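Local coordinates for protein adenylyltransferase MntA (Shewanella oneidensis MR-1, PDB 6M6U) that neutralises its cognate toxin HepT, mostly by using ATP to build a chain of three AMP units on a tyrosine of the toxin, at residues L4-I9 against I23-S28; K19-Y24 against Q97-L102; E41-A46 against D71-R76. The protein carries 2 engineered substitutions. All blocks are in the same frame, centred on the assembly; numbering follows the deposited sequence.

In the fold
From the N terminus, helix 6-16 leads into strand 20-26, and contact 1 closes this first short loop by laying the start of the helix on a face of the strand. The chain then forms the beta-alpha-beta unit of strand 40-46, helix 52-66 and strand 70-74, whose two strands pair in contact 3. Contact 2 closes the longest loop, bringing the beginning of helix 97-125 back to strand 20-26, and contact 3 is nested inside it. Contacts 1 and 2 share Ile23 and Tyr24, while Tyr24 and Phe26 pair with Ala43 and Glu41. One mixed sheet thus links two helices, the crossover and the strands that carry magnesium-binding positions.

Contact 1 of 3, residues L4-I9 against I23-S28; sequences LNENKI and IYLFGS
The backbones of 4-9 and 23-28 keep well apart, with the CA atoms of Glu6 and Leu25 separated by 8.8 Å and those of Ile9 and Ile23 by 8.9 Å, so that side chains alone bridge from the start of helix 6-16 and the residues leading into it to strand 20-26. Leu4 and Leu25 reach for each other tip to tip. CD2 of Leu4 sits against both methyls of Leu25, 3.8 Å from its CD2 and 3.9 Å from its CD1. In both leucines CG is anti to the backbone N (chi1 -167° in Leu4, -170° in Leu25), which points the two branches at each other. Within the helix proper, Ile9 offers CD1 to Leu25 CD1 at 4.5 Å and CG2 to Ile23 CG2 at 4.4 Å, a looser touch. Ile23 and Leu25, alternate residues of the strand, therefore present one apolar face to the helix, and Ile42 of the adjoining strand also touches Ile9. Strand 20-26, part of the nucleotidyltransferase sheet, leads directly into Gly27 and Ser28, the start of the GSX(10)DXD motif. Glu6 lies beside this cluster: its OE2 comes within 4.2 Å of Leu25 CD2, but the carboxylate is held by a salt bridge to Lys91 of strand 91-94. At the N-cap, Asn5 OD1 accepts from Lys8 N at 3.2 Å, the donor standing above the carbonyl plane, and more weakly from Asn7 N. No hydrogen bond crosses between the segments, which implies apolar packing here, while the cap and the Lys91 salt bridge satisfy polar groups around it.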
loop_
_atom_site.group_PDB
_atom_site.type_symbol
_atom_site.label_atom_id
_atom_site.label_comp_id
_atom_site.label_asym_id
_atom_site.label_seq_id
_atom_site.Cartn_x
_atom_site.Cartn_y
_atom_site.Cartn_z
ATOM N N LEU E 4 -18.082 17.216 -13.145
ATOM C CA LEU E 4 -18.588 15.944 -12.638
ATOM C C LEU E 4 -20.037 15.728 -13.074
ATOM O O LEU E 4 -20.889 16.597 -12.873
ATOM C CB LEU E 4 -18.477 15.891 -11.111
ATOM C CG LEU E 4 -18.674 14.518 -10.466
ATOM C CD1 LEU E 4 -17.501 13.615 -10.809
ATOM C CD2 LEU E 4 -18.855 14.637 -8.954
ATOM N N ASN E 5 -20.317 14.568 -13.666
ATOM C CA ASN E 5 -21.645 14.272 -14.199
ATOM C C ASN E 5 -22.528 13.750 -13.072
ATOM O O ASN E 5 -22.456 12.578 -12.697
ATOM C CB ASN E 5 -21.554 13.265 -15.338
ATOM C CG ASN E 5 -22.826 13.198 -16.160
ATOM O OD1 ASN E 5 -23.894 13.620 -15.715
ATOM N ND2 ASN E 5 -22.714 12.664 -17.373
ATOM N N GLU E 6 -23.377 14.627 -12.537
ATOM C CA GLU E 6 -24.265 14.239 -11.450
ATOM C C GLU E 6 -25.449 13.424 -11.950
ATOM O O GLU E 6 -25.982 12.594 -11.202
ATOM C CB GLU E 6 -24.751 15.483 -10.704
ATOM C CG GLU E 6 -23.615 16.356 -10.197
ATOM C CD GLU E 6 -24.084 17.519 -9.342
ATOM O OE1 GLU E 6 -25.292 17.839 -9.363
ATOM O OE2 GLU E 6 -23.235 18.111 -8.641
ATOM N N ASN E 7 -25.875 13.639 -13.197
ATOM C CA ASN E 7 -27.000 12.873 -13.721
ATOM C C ASN E 7 -26.632 11.409 -13.902
ATOM O O ASN E 7 -27.477 10.530 -13.699
ATOM C CB ASN E 7 -27.483 13.472 -15.041
ATOM C CG ASN E 7 -28.181 14.803 -14.852
ATOM O OD1 ASN E 7 -28.917 15.001 -13.883
ATOM N ND2 ASN E 7 -27.955 15.728 -15.779
ATOM N N LYS E 8 -25.381 11.135 -14.272
ATOM C CA LYS E 8 -24.931 9.755 -14.385
ATOM C C LYS E 8 -24.895 9.083 -13.018
ATOM O O LYS E 8 -25.277 7.915 -12.884
ATOM C CB LYS E 8 -23.554 9.714 -15.050
ATOM C CG LYS E 8 -23.186 8.381 -15.670
ATOM C CD LYS E 8 -21.743 8.396 -16.188
ATOM C CE LYS E 8 -21.529 9.477 -17.239
ATOM N NZ LYS E 8 -20.188 9.373 -17.882
ATOM N N ILE E 9 -24.439 9.812 -11.994
ATOM C CA ILE E 9 -24.444 9.293 -10.629
ATOM C C ILE E 9 -25.863 8.944 -10.200
ATOM O O ILE E 9 -26.117 7.870 -9.641
ATOM C CB ILE E 9 -23.811 10.314 -9.667
ATOM C CG1 ILE E 9 -22.300 10.385 -9.884
ATOM C CG2 ILE E 9 -24.164 9.975 -8.213
ATOM C CD1 ILE E 9 -21.598 11.397 -9.008
ATOM N N ILE E 23 -29.579 10.768 -2.095
ATOM C CA ILE E 23 -28.235 10.744 -2.667
ATOM C C ILE E 23 -27.537 12.040 -2.281
ATOM O O ILE E 23 -28.084 13.129 -2.497
ATOM C CB ILE E 23 -28.251 10.593 -4.201
ATOM C CG1 ILE E 23 -28.911 9.283 -4.626
ATOM C CG2 ILE E 23 -26.838 10.666 -4.753
ATOM C CD1 ILE E 23 -28.940 9.090 -6.125
ATOM N N TYR E 24 -26.337 11.924 -1.718
ATOM C CA TYR E 24 -25.500 13.076 -1.410
ATOM C C TYR E 24 -24.138 12.908 -2.048
ATOM O O TYR E 24 -23.550 11.821 -2.009
ATOM C CB TYR E 24 -25.277 13.279 0.092
ATOM C CG TYR E 24 -26.515 13.594 0.877
ATOM C CD1 TYR E 24 -27.046 14.874 0.889
ATOM C CD2 TYR E 24 -27.144 12.612 1.624
ATOM C CE1 TYR E 24 -28.179 15.162 1.614
ATOM C CE2 TYR E 24 -28.270 12.889 2.348
ATOM C CZ TYR E 24 -28.788 14.164 2.339
ATOM O OH TYR E 24 -29.919 14.434 3.070
ATOM N N LEU E 25 -23.643 13.996 -2.617
ATOM C CA LEU E 25 -22.230 14.146 -2.904
ATOM C C LEU E 25 -21.615 14.887 -1.724
ATOM O O LEU E 25 -22.178 15.883 -1.258
ATOM C CB LEU E 25 -22.035 14.920 -4.209
ATOM C CG LEU E 25 -20.656 15.008 -4.850
ATOM C CD1 LEU E 25 -20.214 13.648 -5.394
ATOM C CD2 LEU E 25 -20.687 16.060 -5.950
ATOM N N PHE E 26 -20.499 14.382 -1.205
ATOM C CA PHE E 26 -19.843 15.049 -0.087
ATOM C C PHE E 26 -18.335 14.983 -0.297
ATOM O O PHE E 26 -17.845 14.534 -1.338
ATOM C CB PHE E 26 -20.289 14.457 1.262
ATOM C CG PHE E 26 -19.784 13.058 1.536
ATOM C CD1 PHE E 26 -18.758 12.845 2.448
ATOM C CD2 PHE E 26 -20.359 11.954 0.912
ATOM C CE1 PHE E 26 -18.291 11.562 2.717
ATOM C CE2 PHE E 26 -19.898 10.667 1.174
ATOM C CZ PHE E 26 -18.861 10.472 2.081
ATOM N N GLY E 27 -17.593 15.466 0.694
ATOM C CA GLY E 27 -16.156 15.453 0.574
ATOM C C GLY E 27 -15.653 16.481 -0.423
ATOM O O GLY E 27 -16.264 17.528 -0.661
ATOM N N SER E 28 -14.523 16.148 -1.040
ATOM C CA SER E 28 -13.806 17.121 -1.852
ATOM C C SER E 28 -14.590 17.518 -3.099
ATOM O O SER E 28 -14.564 18.683 -3.491
ATOM C CB SER E 28 -12.433 16.563 -2.222
ATOM O OG SER E 28 -12.533 15.437 -3.078
#

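Contact 2 of 3, residues K19-Y24 against Q97-L102; sequences KLQLIY and QQDDEL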
loop_
_atom_site.group_PDB
_atom_site.type_symbol
_atom_site.label_atom_id
_atom_site.label_comp_id
_atom_site.label_asym_id
_atom_site.label_seq_id
_atom_site.Cartn_x
_atom_site.Cartn_y
_atom_site.Cartn_z
ATOM N N LYS E 19 -35.576 1.073 -3.415
ATOM C CA LYS E 19 -36.161 1.946 -2.395
ATOM C C LYS E 19 -35.178 3.026 -1.951
ATOM O O LYS E 19 -35.094 3.370 -0.769
ATOM C CB LYS E 19 -36.654 1.137 -1.196
ATOM C CG LYS E 19 -37.710 0.107 -1.542
ATOM C CD LYS E 19 -37.855 -0.898 -0.425
ATOM C CE LYS E 19 -36.545 -1.634 -0.201
ATOM N NZ LYS E 19 -36.501 -2.268 1.138
ATOM N N LEU E 20 -34.423 3.556 -2.910
ATOM C CA LEU E 20 -33.497 4.644 -2.630
ATOM C C LEU E 20 -34.256 5.865 -2.126
ATOM O O LEU E 20 -35.374 6.143 -2.563
ATOM C CB LEU E 20 -32.713 4.982 -3.894
ATOM C CG LEU E 20 -31.544 5.955 -3.809
ATOM C CD1 LEU E 20 -30.487 5.430 -2.858
ATOM C CD2 LEU E 20 -30.969 6.140 -5.205
ATOM N N GLN E 21 -33.651 6.589 -1.202
ATOM C CA GLN E 21 -34.327 7.747 -0.627
ATOM C C GLN E 21 -33.512 9.026 -0.716
ATOM O O GLN E 21 -34.091 10.099 -0.894
ATOM C CB GLN E 21 -34.693 7.473 0.843
ATOM C CG GLN E 21 -35.712 6.362 1.027
ATOM C CD GLN E 21 -35.793 5.869 2.460
ATOM O OE1 GLN E 21 -34.966 6.226 3.300
ATOM N NE2 GLN E 21 -36.787 5.037 2.744
ATOM N N LEU E 22 -32.189 8.948 -0.580
ATOM C CA LEU E 22 -31.354 10.140 -0.565
ATOM C C LEU E 22 -30.033 9.840 -1.252
ATOM O O LEU E 22 -29.443 8.781 -1.028
ATOM C CB LEU E 22 -31.099 10.625 0.874
ATOM C CG LEU E 22 -32.300 11.154 1.668
ATOM C CD1 LEU E 22 -31.998 11.194 3.159
ATOM C CD2 LEU E 22 -32.741 12.532 1.181
ATOM N N ILE E 23 -29.579 10.768 -2.095
ATOM C CA ILE E 23 -28.235 10.744 -2.667
ATOM C C ILE E 23 -27.537 12.040 -2.281
ATOM O O ILE E 23 -28.084 13.129 -2.497
ATOM C CB ILE E 23 -28.251 10.593 -4.201
ATOM C CG1 ILE E 23 -28.911 9.283 -4.626
ATOM C CG2 ILE E 23 -26.838 10.666 -4.753
ATOM C CD1 ILE E 23 -28.940 9.090 -6.125
ATOM N N TYR E 24 -26.337 11.924 -1.718
ATOM C CA TYR E 24 -25.500 13.076 -1.410
ATOM C C TYR E 24 -24.138 12.908 -2.048
ATOM O O TYR E 24 -23.550 11.821 -2.009
ATOM C CB TYR E 24 -25.277 13.279 0.092
ATOM C CG TYR E 24 -26.515 13.594 0.877
ATOM C CD1 TYR E 24 -27.046 14.874 0.889
ATOM C CD2 TYR E 24 -27.144 12.612 1.624
ATOM C CE1 TYR E 24 -28.179 15.162 1.614
ATOM C CE2 TYR E 24 -28.270 12.889 2.348
ATOM C CZ TYR E 24 -28.788 14.164 2.339
ATOM O OH TYR E 24 -29.919 14.434 3.070
ATOM N N GLN E 97 -37.205 16.757 -0.100
ATOM C CA GLN E 97 -36.709 17.665 0.923
ATOM C C GLN E 97 -37.041 17.151 2.318
ATOM O O GLN E 97 -36.253 17.335 3.252
ATOM C CB GLN E 97 -37.283 19.068 0.706
ATOM C CG GLN E 97 -36.748 20.121 1.673
ATOM C CD GLN E 97 -35.258 20.374 1.499
ATOM O OE1 GLN E 97 -34.738 20.365 0.379
ATOM N NE2 GLN E 97 -34.562 20.601 2.611
ATOM N N GLN E 98 -38.181 16.474 2.477
ATOM C CA GLN E 98 -38.580 16.027 3.809
ATOM C C GLN E 98 -37.700 14.882 4.299
ATOM O O GLN E 98 -37.343 14.834 5.483
ATOM C CB GLN E 98 -40.054 15.622 3.816
ATOM C CG GLN E 98 -40.694 15.672 5.201
ATOM C CD GLN E 98 -40.820 17.094 5.747
ATOM O OE1 GLN E 98 -40.238 17.430 6.786
ATOM N NE2 GLN E 98 -41.594 17.930 5.045
ATOM N N ASP E 99 -37.337 13.948 3.412
ATOM C CA ASP E 99 -36.412 12.895 3.816
ATOM C C ASP E 99 -35.045 13.467 4.164
ATOM O O ASP E 99 -34.371 12.961 5.067
ATOM C CB ASP E 99 -36.285 11.836 2.720
ATOM C CG ASP E 99 -37.463 10.877 2.695
ATOM O OD1 ASP E 99 -38.262 10.888 3.653
ATOM O OD2 ASP E 99 -37.581 10.093 1.729
ATOM N N ASP E 100 -34.623 14.526 3.475
ATOM C CA ASP E 100 -33.354 15.160 3.813
ATOM C C ASP E 100 -33.409 15.787 5.199
ATOM O O ASP E 100 -32.428 15.743 5.949
ATOM C CB ASP E 100 -32.992 16.209 2.760
ATOM C CG ASP E 100 -31.971 17.217 3.265
ATOM O OD1 ASP E 100 -30.762 16.910 3.254
ATOM O OD2 ASP E 100 -32.382 18.326 3.677
ATOM N N GLU E 101 -34.551 16.366 5.559
ATOM C CA GLU E 101 -34.659 17.049 6.843
ATOM C C GLU E 101 -34.826 16.061 7.992
ATOM O O GLU E 101 -34.263 16.272 9.074
ATOM C CB GLU E 101 -35.809 18.053 6.791
ATOM C CG GLU E 101 -35.551 19.162 5.773
ATOM C CD GLU E 101 -36.776 20.008 5.466
ATOM O OE1 GLU E 101 -36.610 21.066 4.822
ATOM O OE2 GLU E 101 -37.898 19.623 5.863
ATOM N N LEU E 102 -35.583 14.979 7.775
ATOM C CA LEU E 102 -35.649 13.909 8.768
ATOM C C LEU E 102 -34.256 13.397 9.098
ATOM O O LEU E 102 -33.872 13.310 10.271
ATOM C CB LEU E 102 -36.524 12.761 8.261
ATOM C CG LEU E 102 -38.016 13.025 8.056
ATOM C CD1 LEU E 102 -38.671 11.838 7.359
ATOM C CD2 LEU E 102 -38.698 13.305 9.374
#
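Helix segment 97-102 crosses strand 20-24 at 74°, the two axes coming within 8.2 Å, and meets Gln21, Leu22 and Tyr24 through one side of its first turns. Asp99 comes first: its CB lies 3.9 Å from Leu22 CD2, its backbone O is 3.5 Å from Leu22 CD1, and its OD2 comes to 4.0 Å from Gln21 CB. The isobutyl group of Leu22 thus straddles the joint between Asp99 and Asp100, with CD2 placed 3.6 Å from Asp100 N. Asp100 follows, its CG swung anti to the backbone N (chi1 160°), a turn that carries the carboxylate to the tyrosine. Tyr24 OH donates to Asp100 OD1 in a short bond of 2.6 Å; the oxygen lies in the ring plane at its edge and is met on its anti side, with ring and carboxylate planes 54° apart. The same OD1 also takes a salt bridge from Arg59 of the neighbouring HepT toxin chain, so one oxygen of the buried Asp100 joins sheet, helix and partner. Gln21 and Leu22 both face Leu45, forming a classic beta bulge in a strand of the nucleotidyltransferase sheet, against which this helix, important for toxin binding, is packed.

Contact 3 of 3, residues E41-A46 against D71-R76; sequences EIAVLA and DLVDLR. Engineered in segment 41-46: Glu41 (natural residue Asp).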
loop_
_atom_site.group_PDB
_atom_site.type_symbol
_atom_site.label_atom_id
_atom_site.label_comp_id
_atom_site.label_asym_id
_atom_site.label_seq_id
_atom_site.Cartn_x
_atom_site.Cartn_y
_atom_site.Cartn_z
ATOM N N GLU E 41 -16.833 10.930 -3.289
ATOM C CA GLU E 41 -17.470 10.416 -2.084
ATOM C C GLU E 41 -18.972 10.632 -2.192
ATOM O O GLU E 41 -19.439 11.773 -2.291
ATOM C CB GLU E 41 -16.896 11.086 -0.835
ATOM C CG GLU E 41 -15.471 10.640 -0.517
ATOM C CD GLU E 41 -14.774 11.523 0.502
ATOM O OE1 GLU E 41 -15.035 11.377 1.716
ATOM O OE2 GLU E 41 -13.956 12.369 0.083
ATOM N N ILE E 42 -19.722 9.534 -2.183
ATOM C CA ILE E 42 -21.166 9.554 -2.368
ATOM C C ILE E 42 -21.817 8.810 -1.211
ATOM O O ILE E 42 -21.357 7.733 -0.811
ATOM C CB ILE E 42 -21.568 8.924 -3.718
ATOM C CG1 ILE E 42 -20.857 9.638 -4.865
ATOM C CG2 ILE E 42 -23.087 8.969 -3.908
ATOM C CD1 ILE E 42 -20.795 8.822 -6.135
ATOM N N ALA E 43 -22.887 9.384 -0.673
ATOM C CA ALA E 43 -23.646 8.783 0.408
ATOM C C ALA E 43 -25.079 8.562 -0.054
ATOM O O ALA E 43 -25.651 9.398 -0.760
ATOM C CB ALA E 43 -23.628 9.661 1.660
ATOM N N VAL E 44 -25.653 7.434 0.346
ATOM C CA VAL E 44 -27.017 7.088 -0.023
ATOM C C VAL E 44 -27.755 6.618 1.218
ATOM O O VAL E 44 -27.170 6.043 2.141
ATOM C CB VAL E 44 -27.073 6.004 -1.125
ATOM C CG1 VAL E 44 -26.621 6.580 -2.456
ATOM C CG2 VAL E 44 -26.211 4.812 -0.741
ATOM N N LEU E 45 -29.052 6.892 1.241
ATOM C CA LEU E 45 -29.964 6.305 2.205
ATOM C C LEU E 45 -31.034 5.568 1.423
ATOM O O LEU E 45 -31.671 6.149 0.537
ATOM C CB LEU E 45 -30.594 7.364 3.114
ATOM C CG LEU E 45 -31.479 6.831 4.250
ATOM C CD1 LEU E 45 -30.648 6.059 5.269
ATOM C CD2 LEU E 45 -32.237 7.962 4.924
ATOM N N ALA E 46 -31.204 4.290 1.725
ATOM C CA ALA E 46 -32.284 3.483 1.189
ATOM C C ALA E 46 -33.143 2.984 2.345
ATOM O O ALA E 46 -32.795 3.143 3.520
ATOM C CB ALA E 46 -31.739 2.310 0.365
ATOM N N ASP E 71 -16.082 6.287 -3.531
ATOM C CA ASP E 71 -16.390 5.706 -2.232
ATOM C C ASP E 71 -17.881 5.879 -1.994
ATOM O O ASP E 71 -18.382 7.010 -1.975
ATOM C CB ASP E 71 -15.579 6.363 -1.116
ATOM C CG ASP E 71 -15.776 5.675 0.224
ATOM O OD1 ASP E 71 -15.714 6.365 1.263
ATOM O OD2 ASP E 71 -15.993 4.444 0.240
ATOM N N LEU E 72 -18.588 4.764 -1.837
ATOM C CA LEU E 72 -20.038 4.762 -1.695
ATOM C C LEU E 72 -20.376 4.425 -0.251
ATOM O O LEU E 72 -20.040 3.338 0.235
ATOM C CB LEU E 72 -20.691 3.773 -2.660
ATOM C CG LEU E 72 -22.212 3.654 -2.546
ATOM C CD1 LEU E 72 -22.904 5.000 -2.781
ATOM C CD2 LEU E 72 -22.717 2.604 -3.529
ATOM N N VAL E 73 -21.026 5.362 0.430
ATOM C CA VAL E 73 -21.300 5.264 1.855
ATOM C C VAL E 73 -22.785 4.984 2.032
ATOM O O VAL E 73 -23.630 5.731 1.526
ATOM C CB VAL E 73 -20.879 6.544 2.595
ATOM C CG1 VAL E 73 -21.562 6.629 3.948
ATOM C CG2 VAL E 73 -19.363 6.592 2.759
ATOM N N ASP E 74 -23.105 3.899 2.728
ATOM C CA ASP E 74 -24.482 3.632 3.123
ATOM C C ASP E 74 -24.759 4.403 4.407
ATOM O O ASP E 74 -24.191 4.092 5.458
ATOM C CB ASP E 74 -24.721 2.136 3.309
ATOM C CG ASP E 74 -26.156 1.816 3.731
ATOM O OD1 ASP E 74 -27.033 2.704 3.641
ATOM O OD2 ASP E 74 -26.413 0.666 4.144
ATOM N N LEU E 75 -25.628 5.414 4.323
ATOM C CA LEU E 75 -25.904 6.250 5.486
ATOM C C LEU E 75 -26.550 5.460 6.618
ATOM O O LEU E 75 -26.435 5.847 7.786
ATOM C CB LEU E 75 -26.795 7.425 5.086
ATOM C CG LEU E 75 -26.093 8.497 4.254
ATOM C CD1 LEU E 75 -27.093 9.496 3.690
ATOM C CD2 LEU E 75 -25.053 9.197 5.103
ATOM N N ARG E 76 -27.226 4.352 6.299
ATOM C CA ARG E 76 -27.977 3.627 7.317
ATOM C C ARG E 76 -27.068 2.858 8.270
ATOM O O ARG E 76 -27.490 2.545 9.386
ATOM C CB ARG E 76 -28.982 2.684 6.649
ATOM C CG ARG E 76 -30.063 2.170 7.584
ATOM C CD ARG E 76 -31.204 1.500 6.822
ATOM N NE ARG E 76 -32.055 2.466 6.135
ATOM C CZ ARG E 76 -32.955 3.234 6.750
ATOM N NH1 ARG E 76 -33.109 3.153 8.066
ATOM N NH2 ARG E 76 -33.697 4.089 6.052
#
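Arg76 bends at chi3 (-74°), which turns its guanidinium back so that NE and NH2, side-on, both grip Ala46 O. Each nitrogen stands 2.8 Å from that oxygen, its N-H bond bent (145° and 140°); the oxygen lies at the edge of the guanidinium and in its plane, while Leu45 CD1 rests over one face, 3.7 Å from NH2. In Asp74, CG anti to the backbone N lets OD1 accept from Arg76 N in an Asx turn; OD2 is held by Leu50 N. Ahead of this end the strands run parallel, from Glu41 beside Asp71 to Val44 beside Asp74. Ile42 N donates to Asp71 O at 2.9 Å and nearly straight, Val73 N to Ile42 O, Val44 N to Val73 O, and Leu75 N closes the series on Val44 O at 2.7 Å. Ile42 CG2 and Val44 CG2 meet Leu72 CD1 on the face packed against helix 52-66. On the other face Ala43 CB touches Leu75 CD2 at 3.8 Å, beneath helix 80-89. That face also carries Glu41, an engineered replacement of aspartate, and Asp71, both at magnesium positions; in this substituted protein Glu41 OE1 and Asp71 OD1 lie 5.1 Å apart. The crossover's pairing places residues 41 and 71 side by side, consistent with a shared metal site, and two carboxylates so near would probably need a cation or solvent between them.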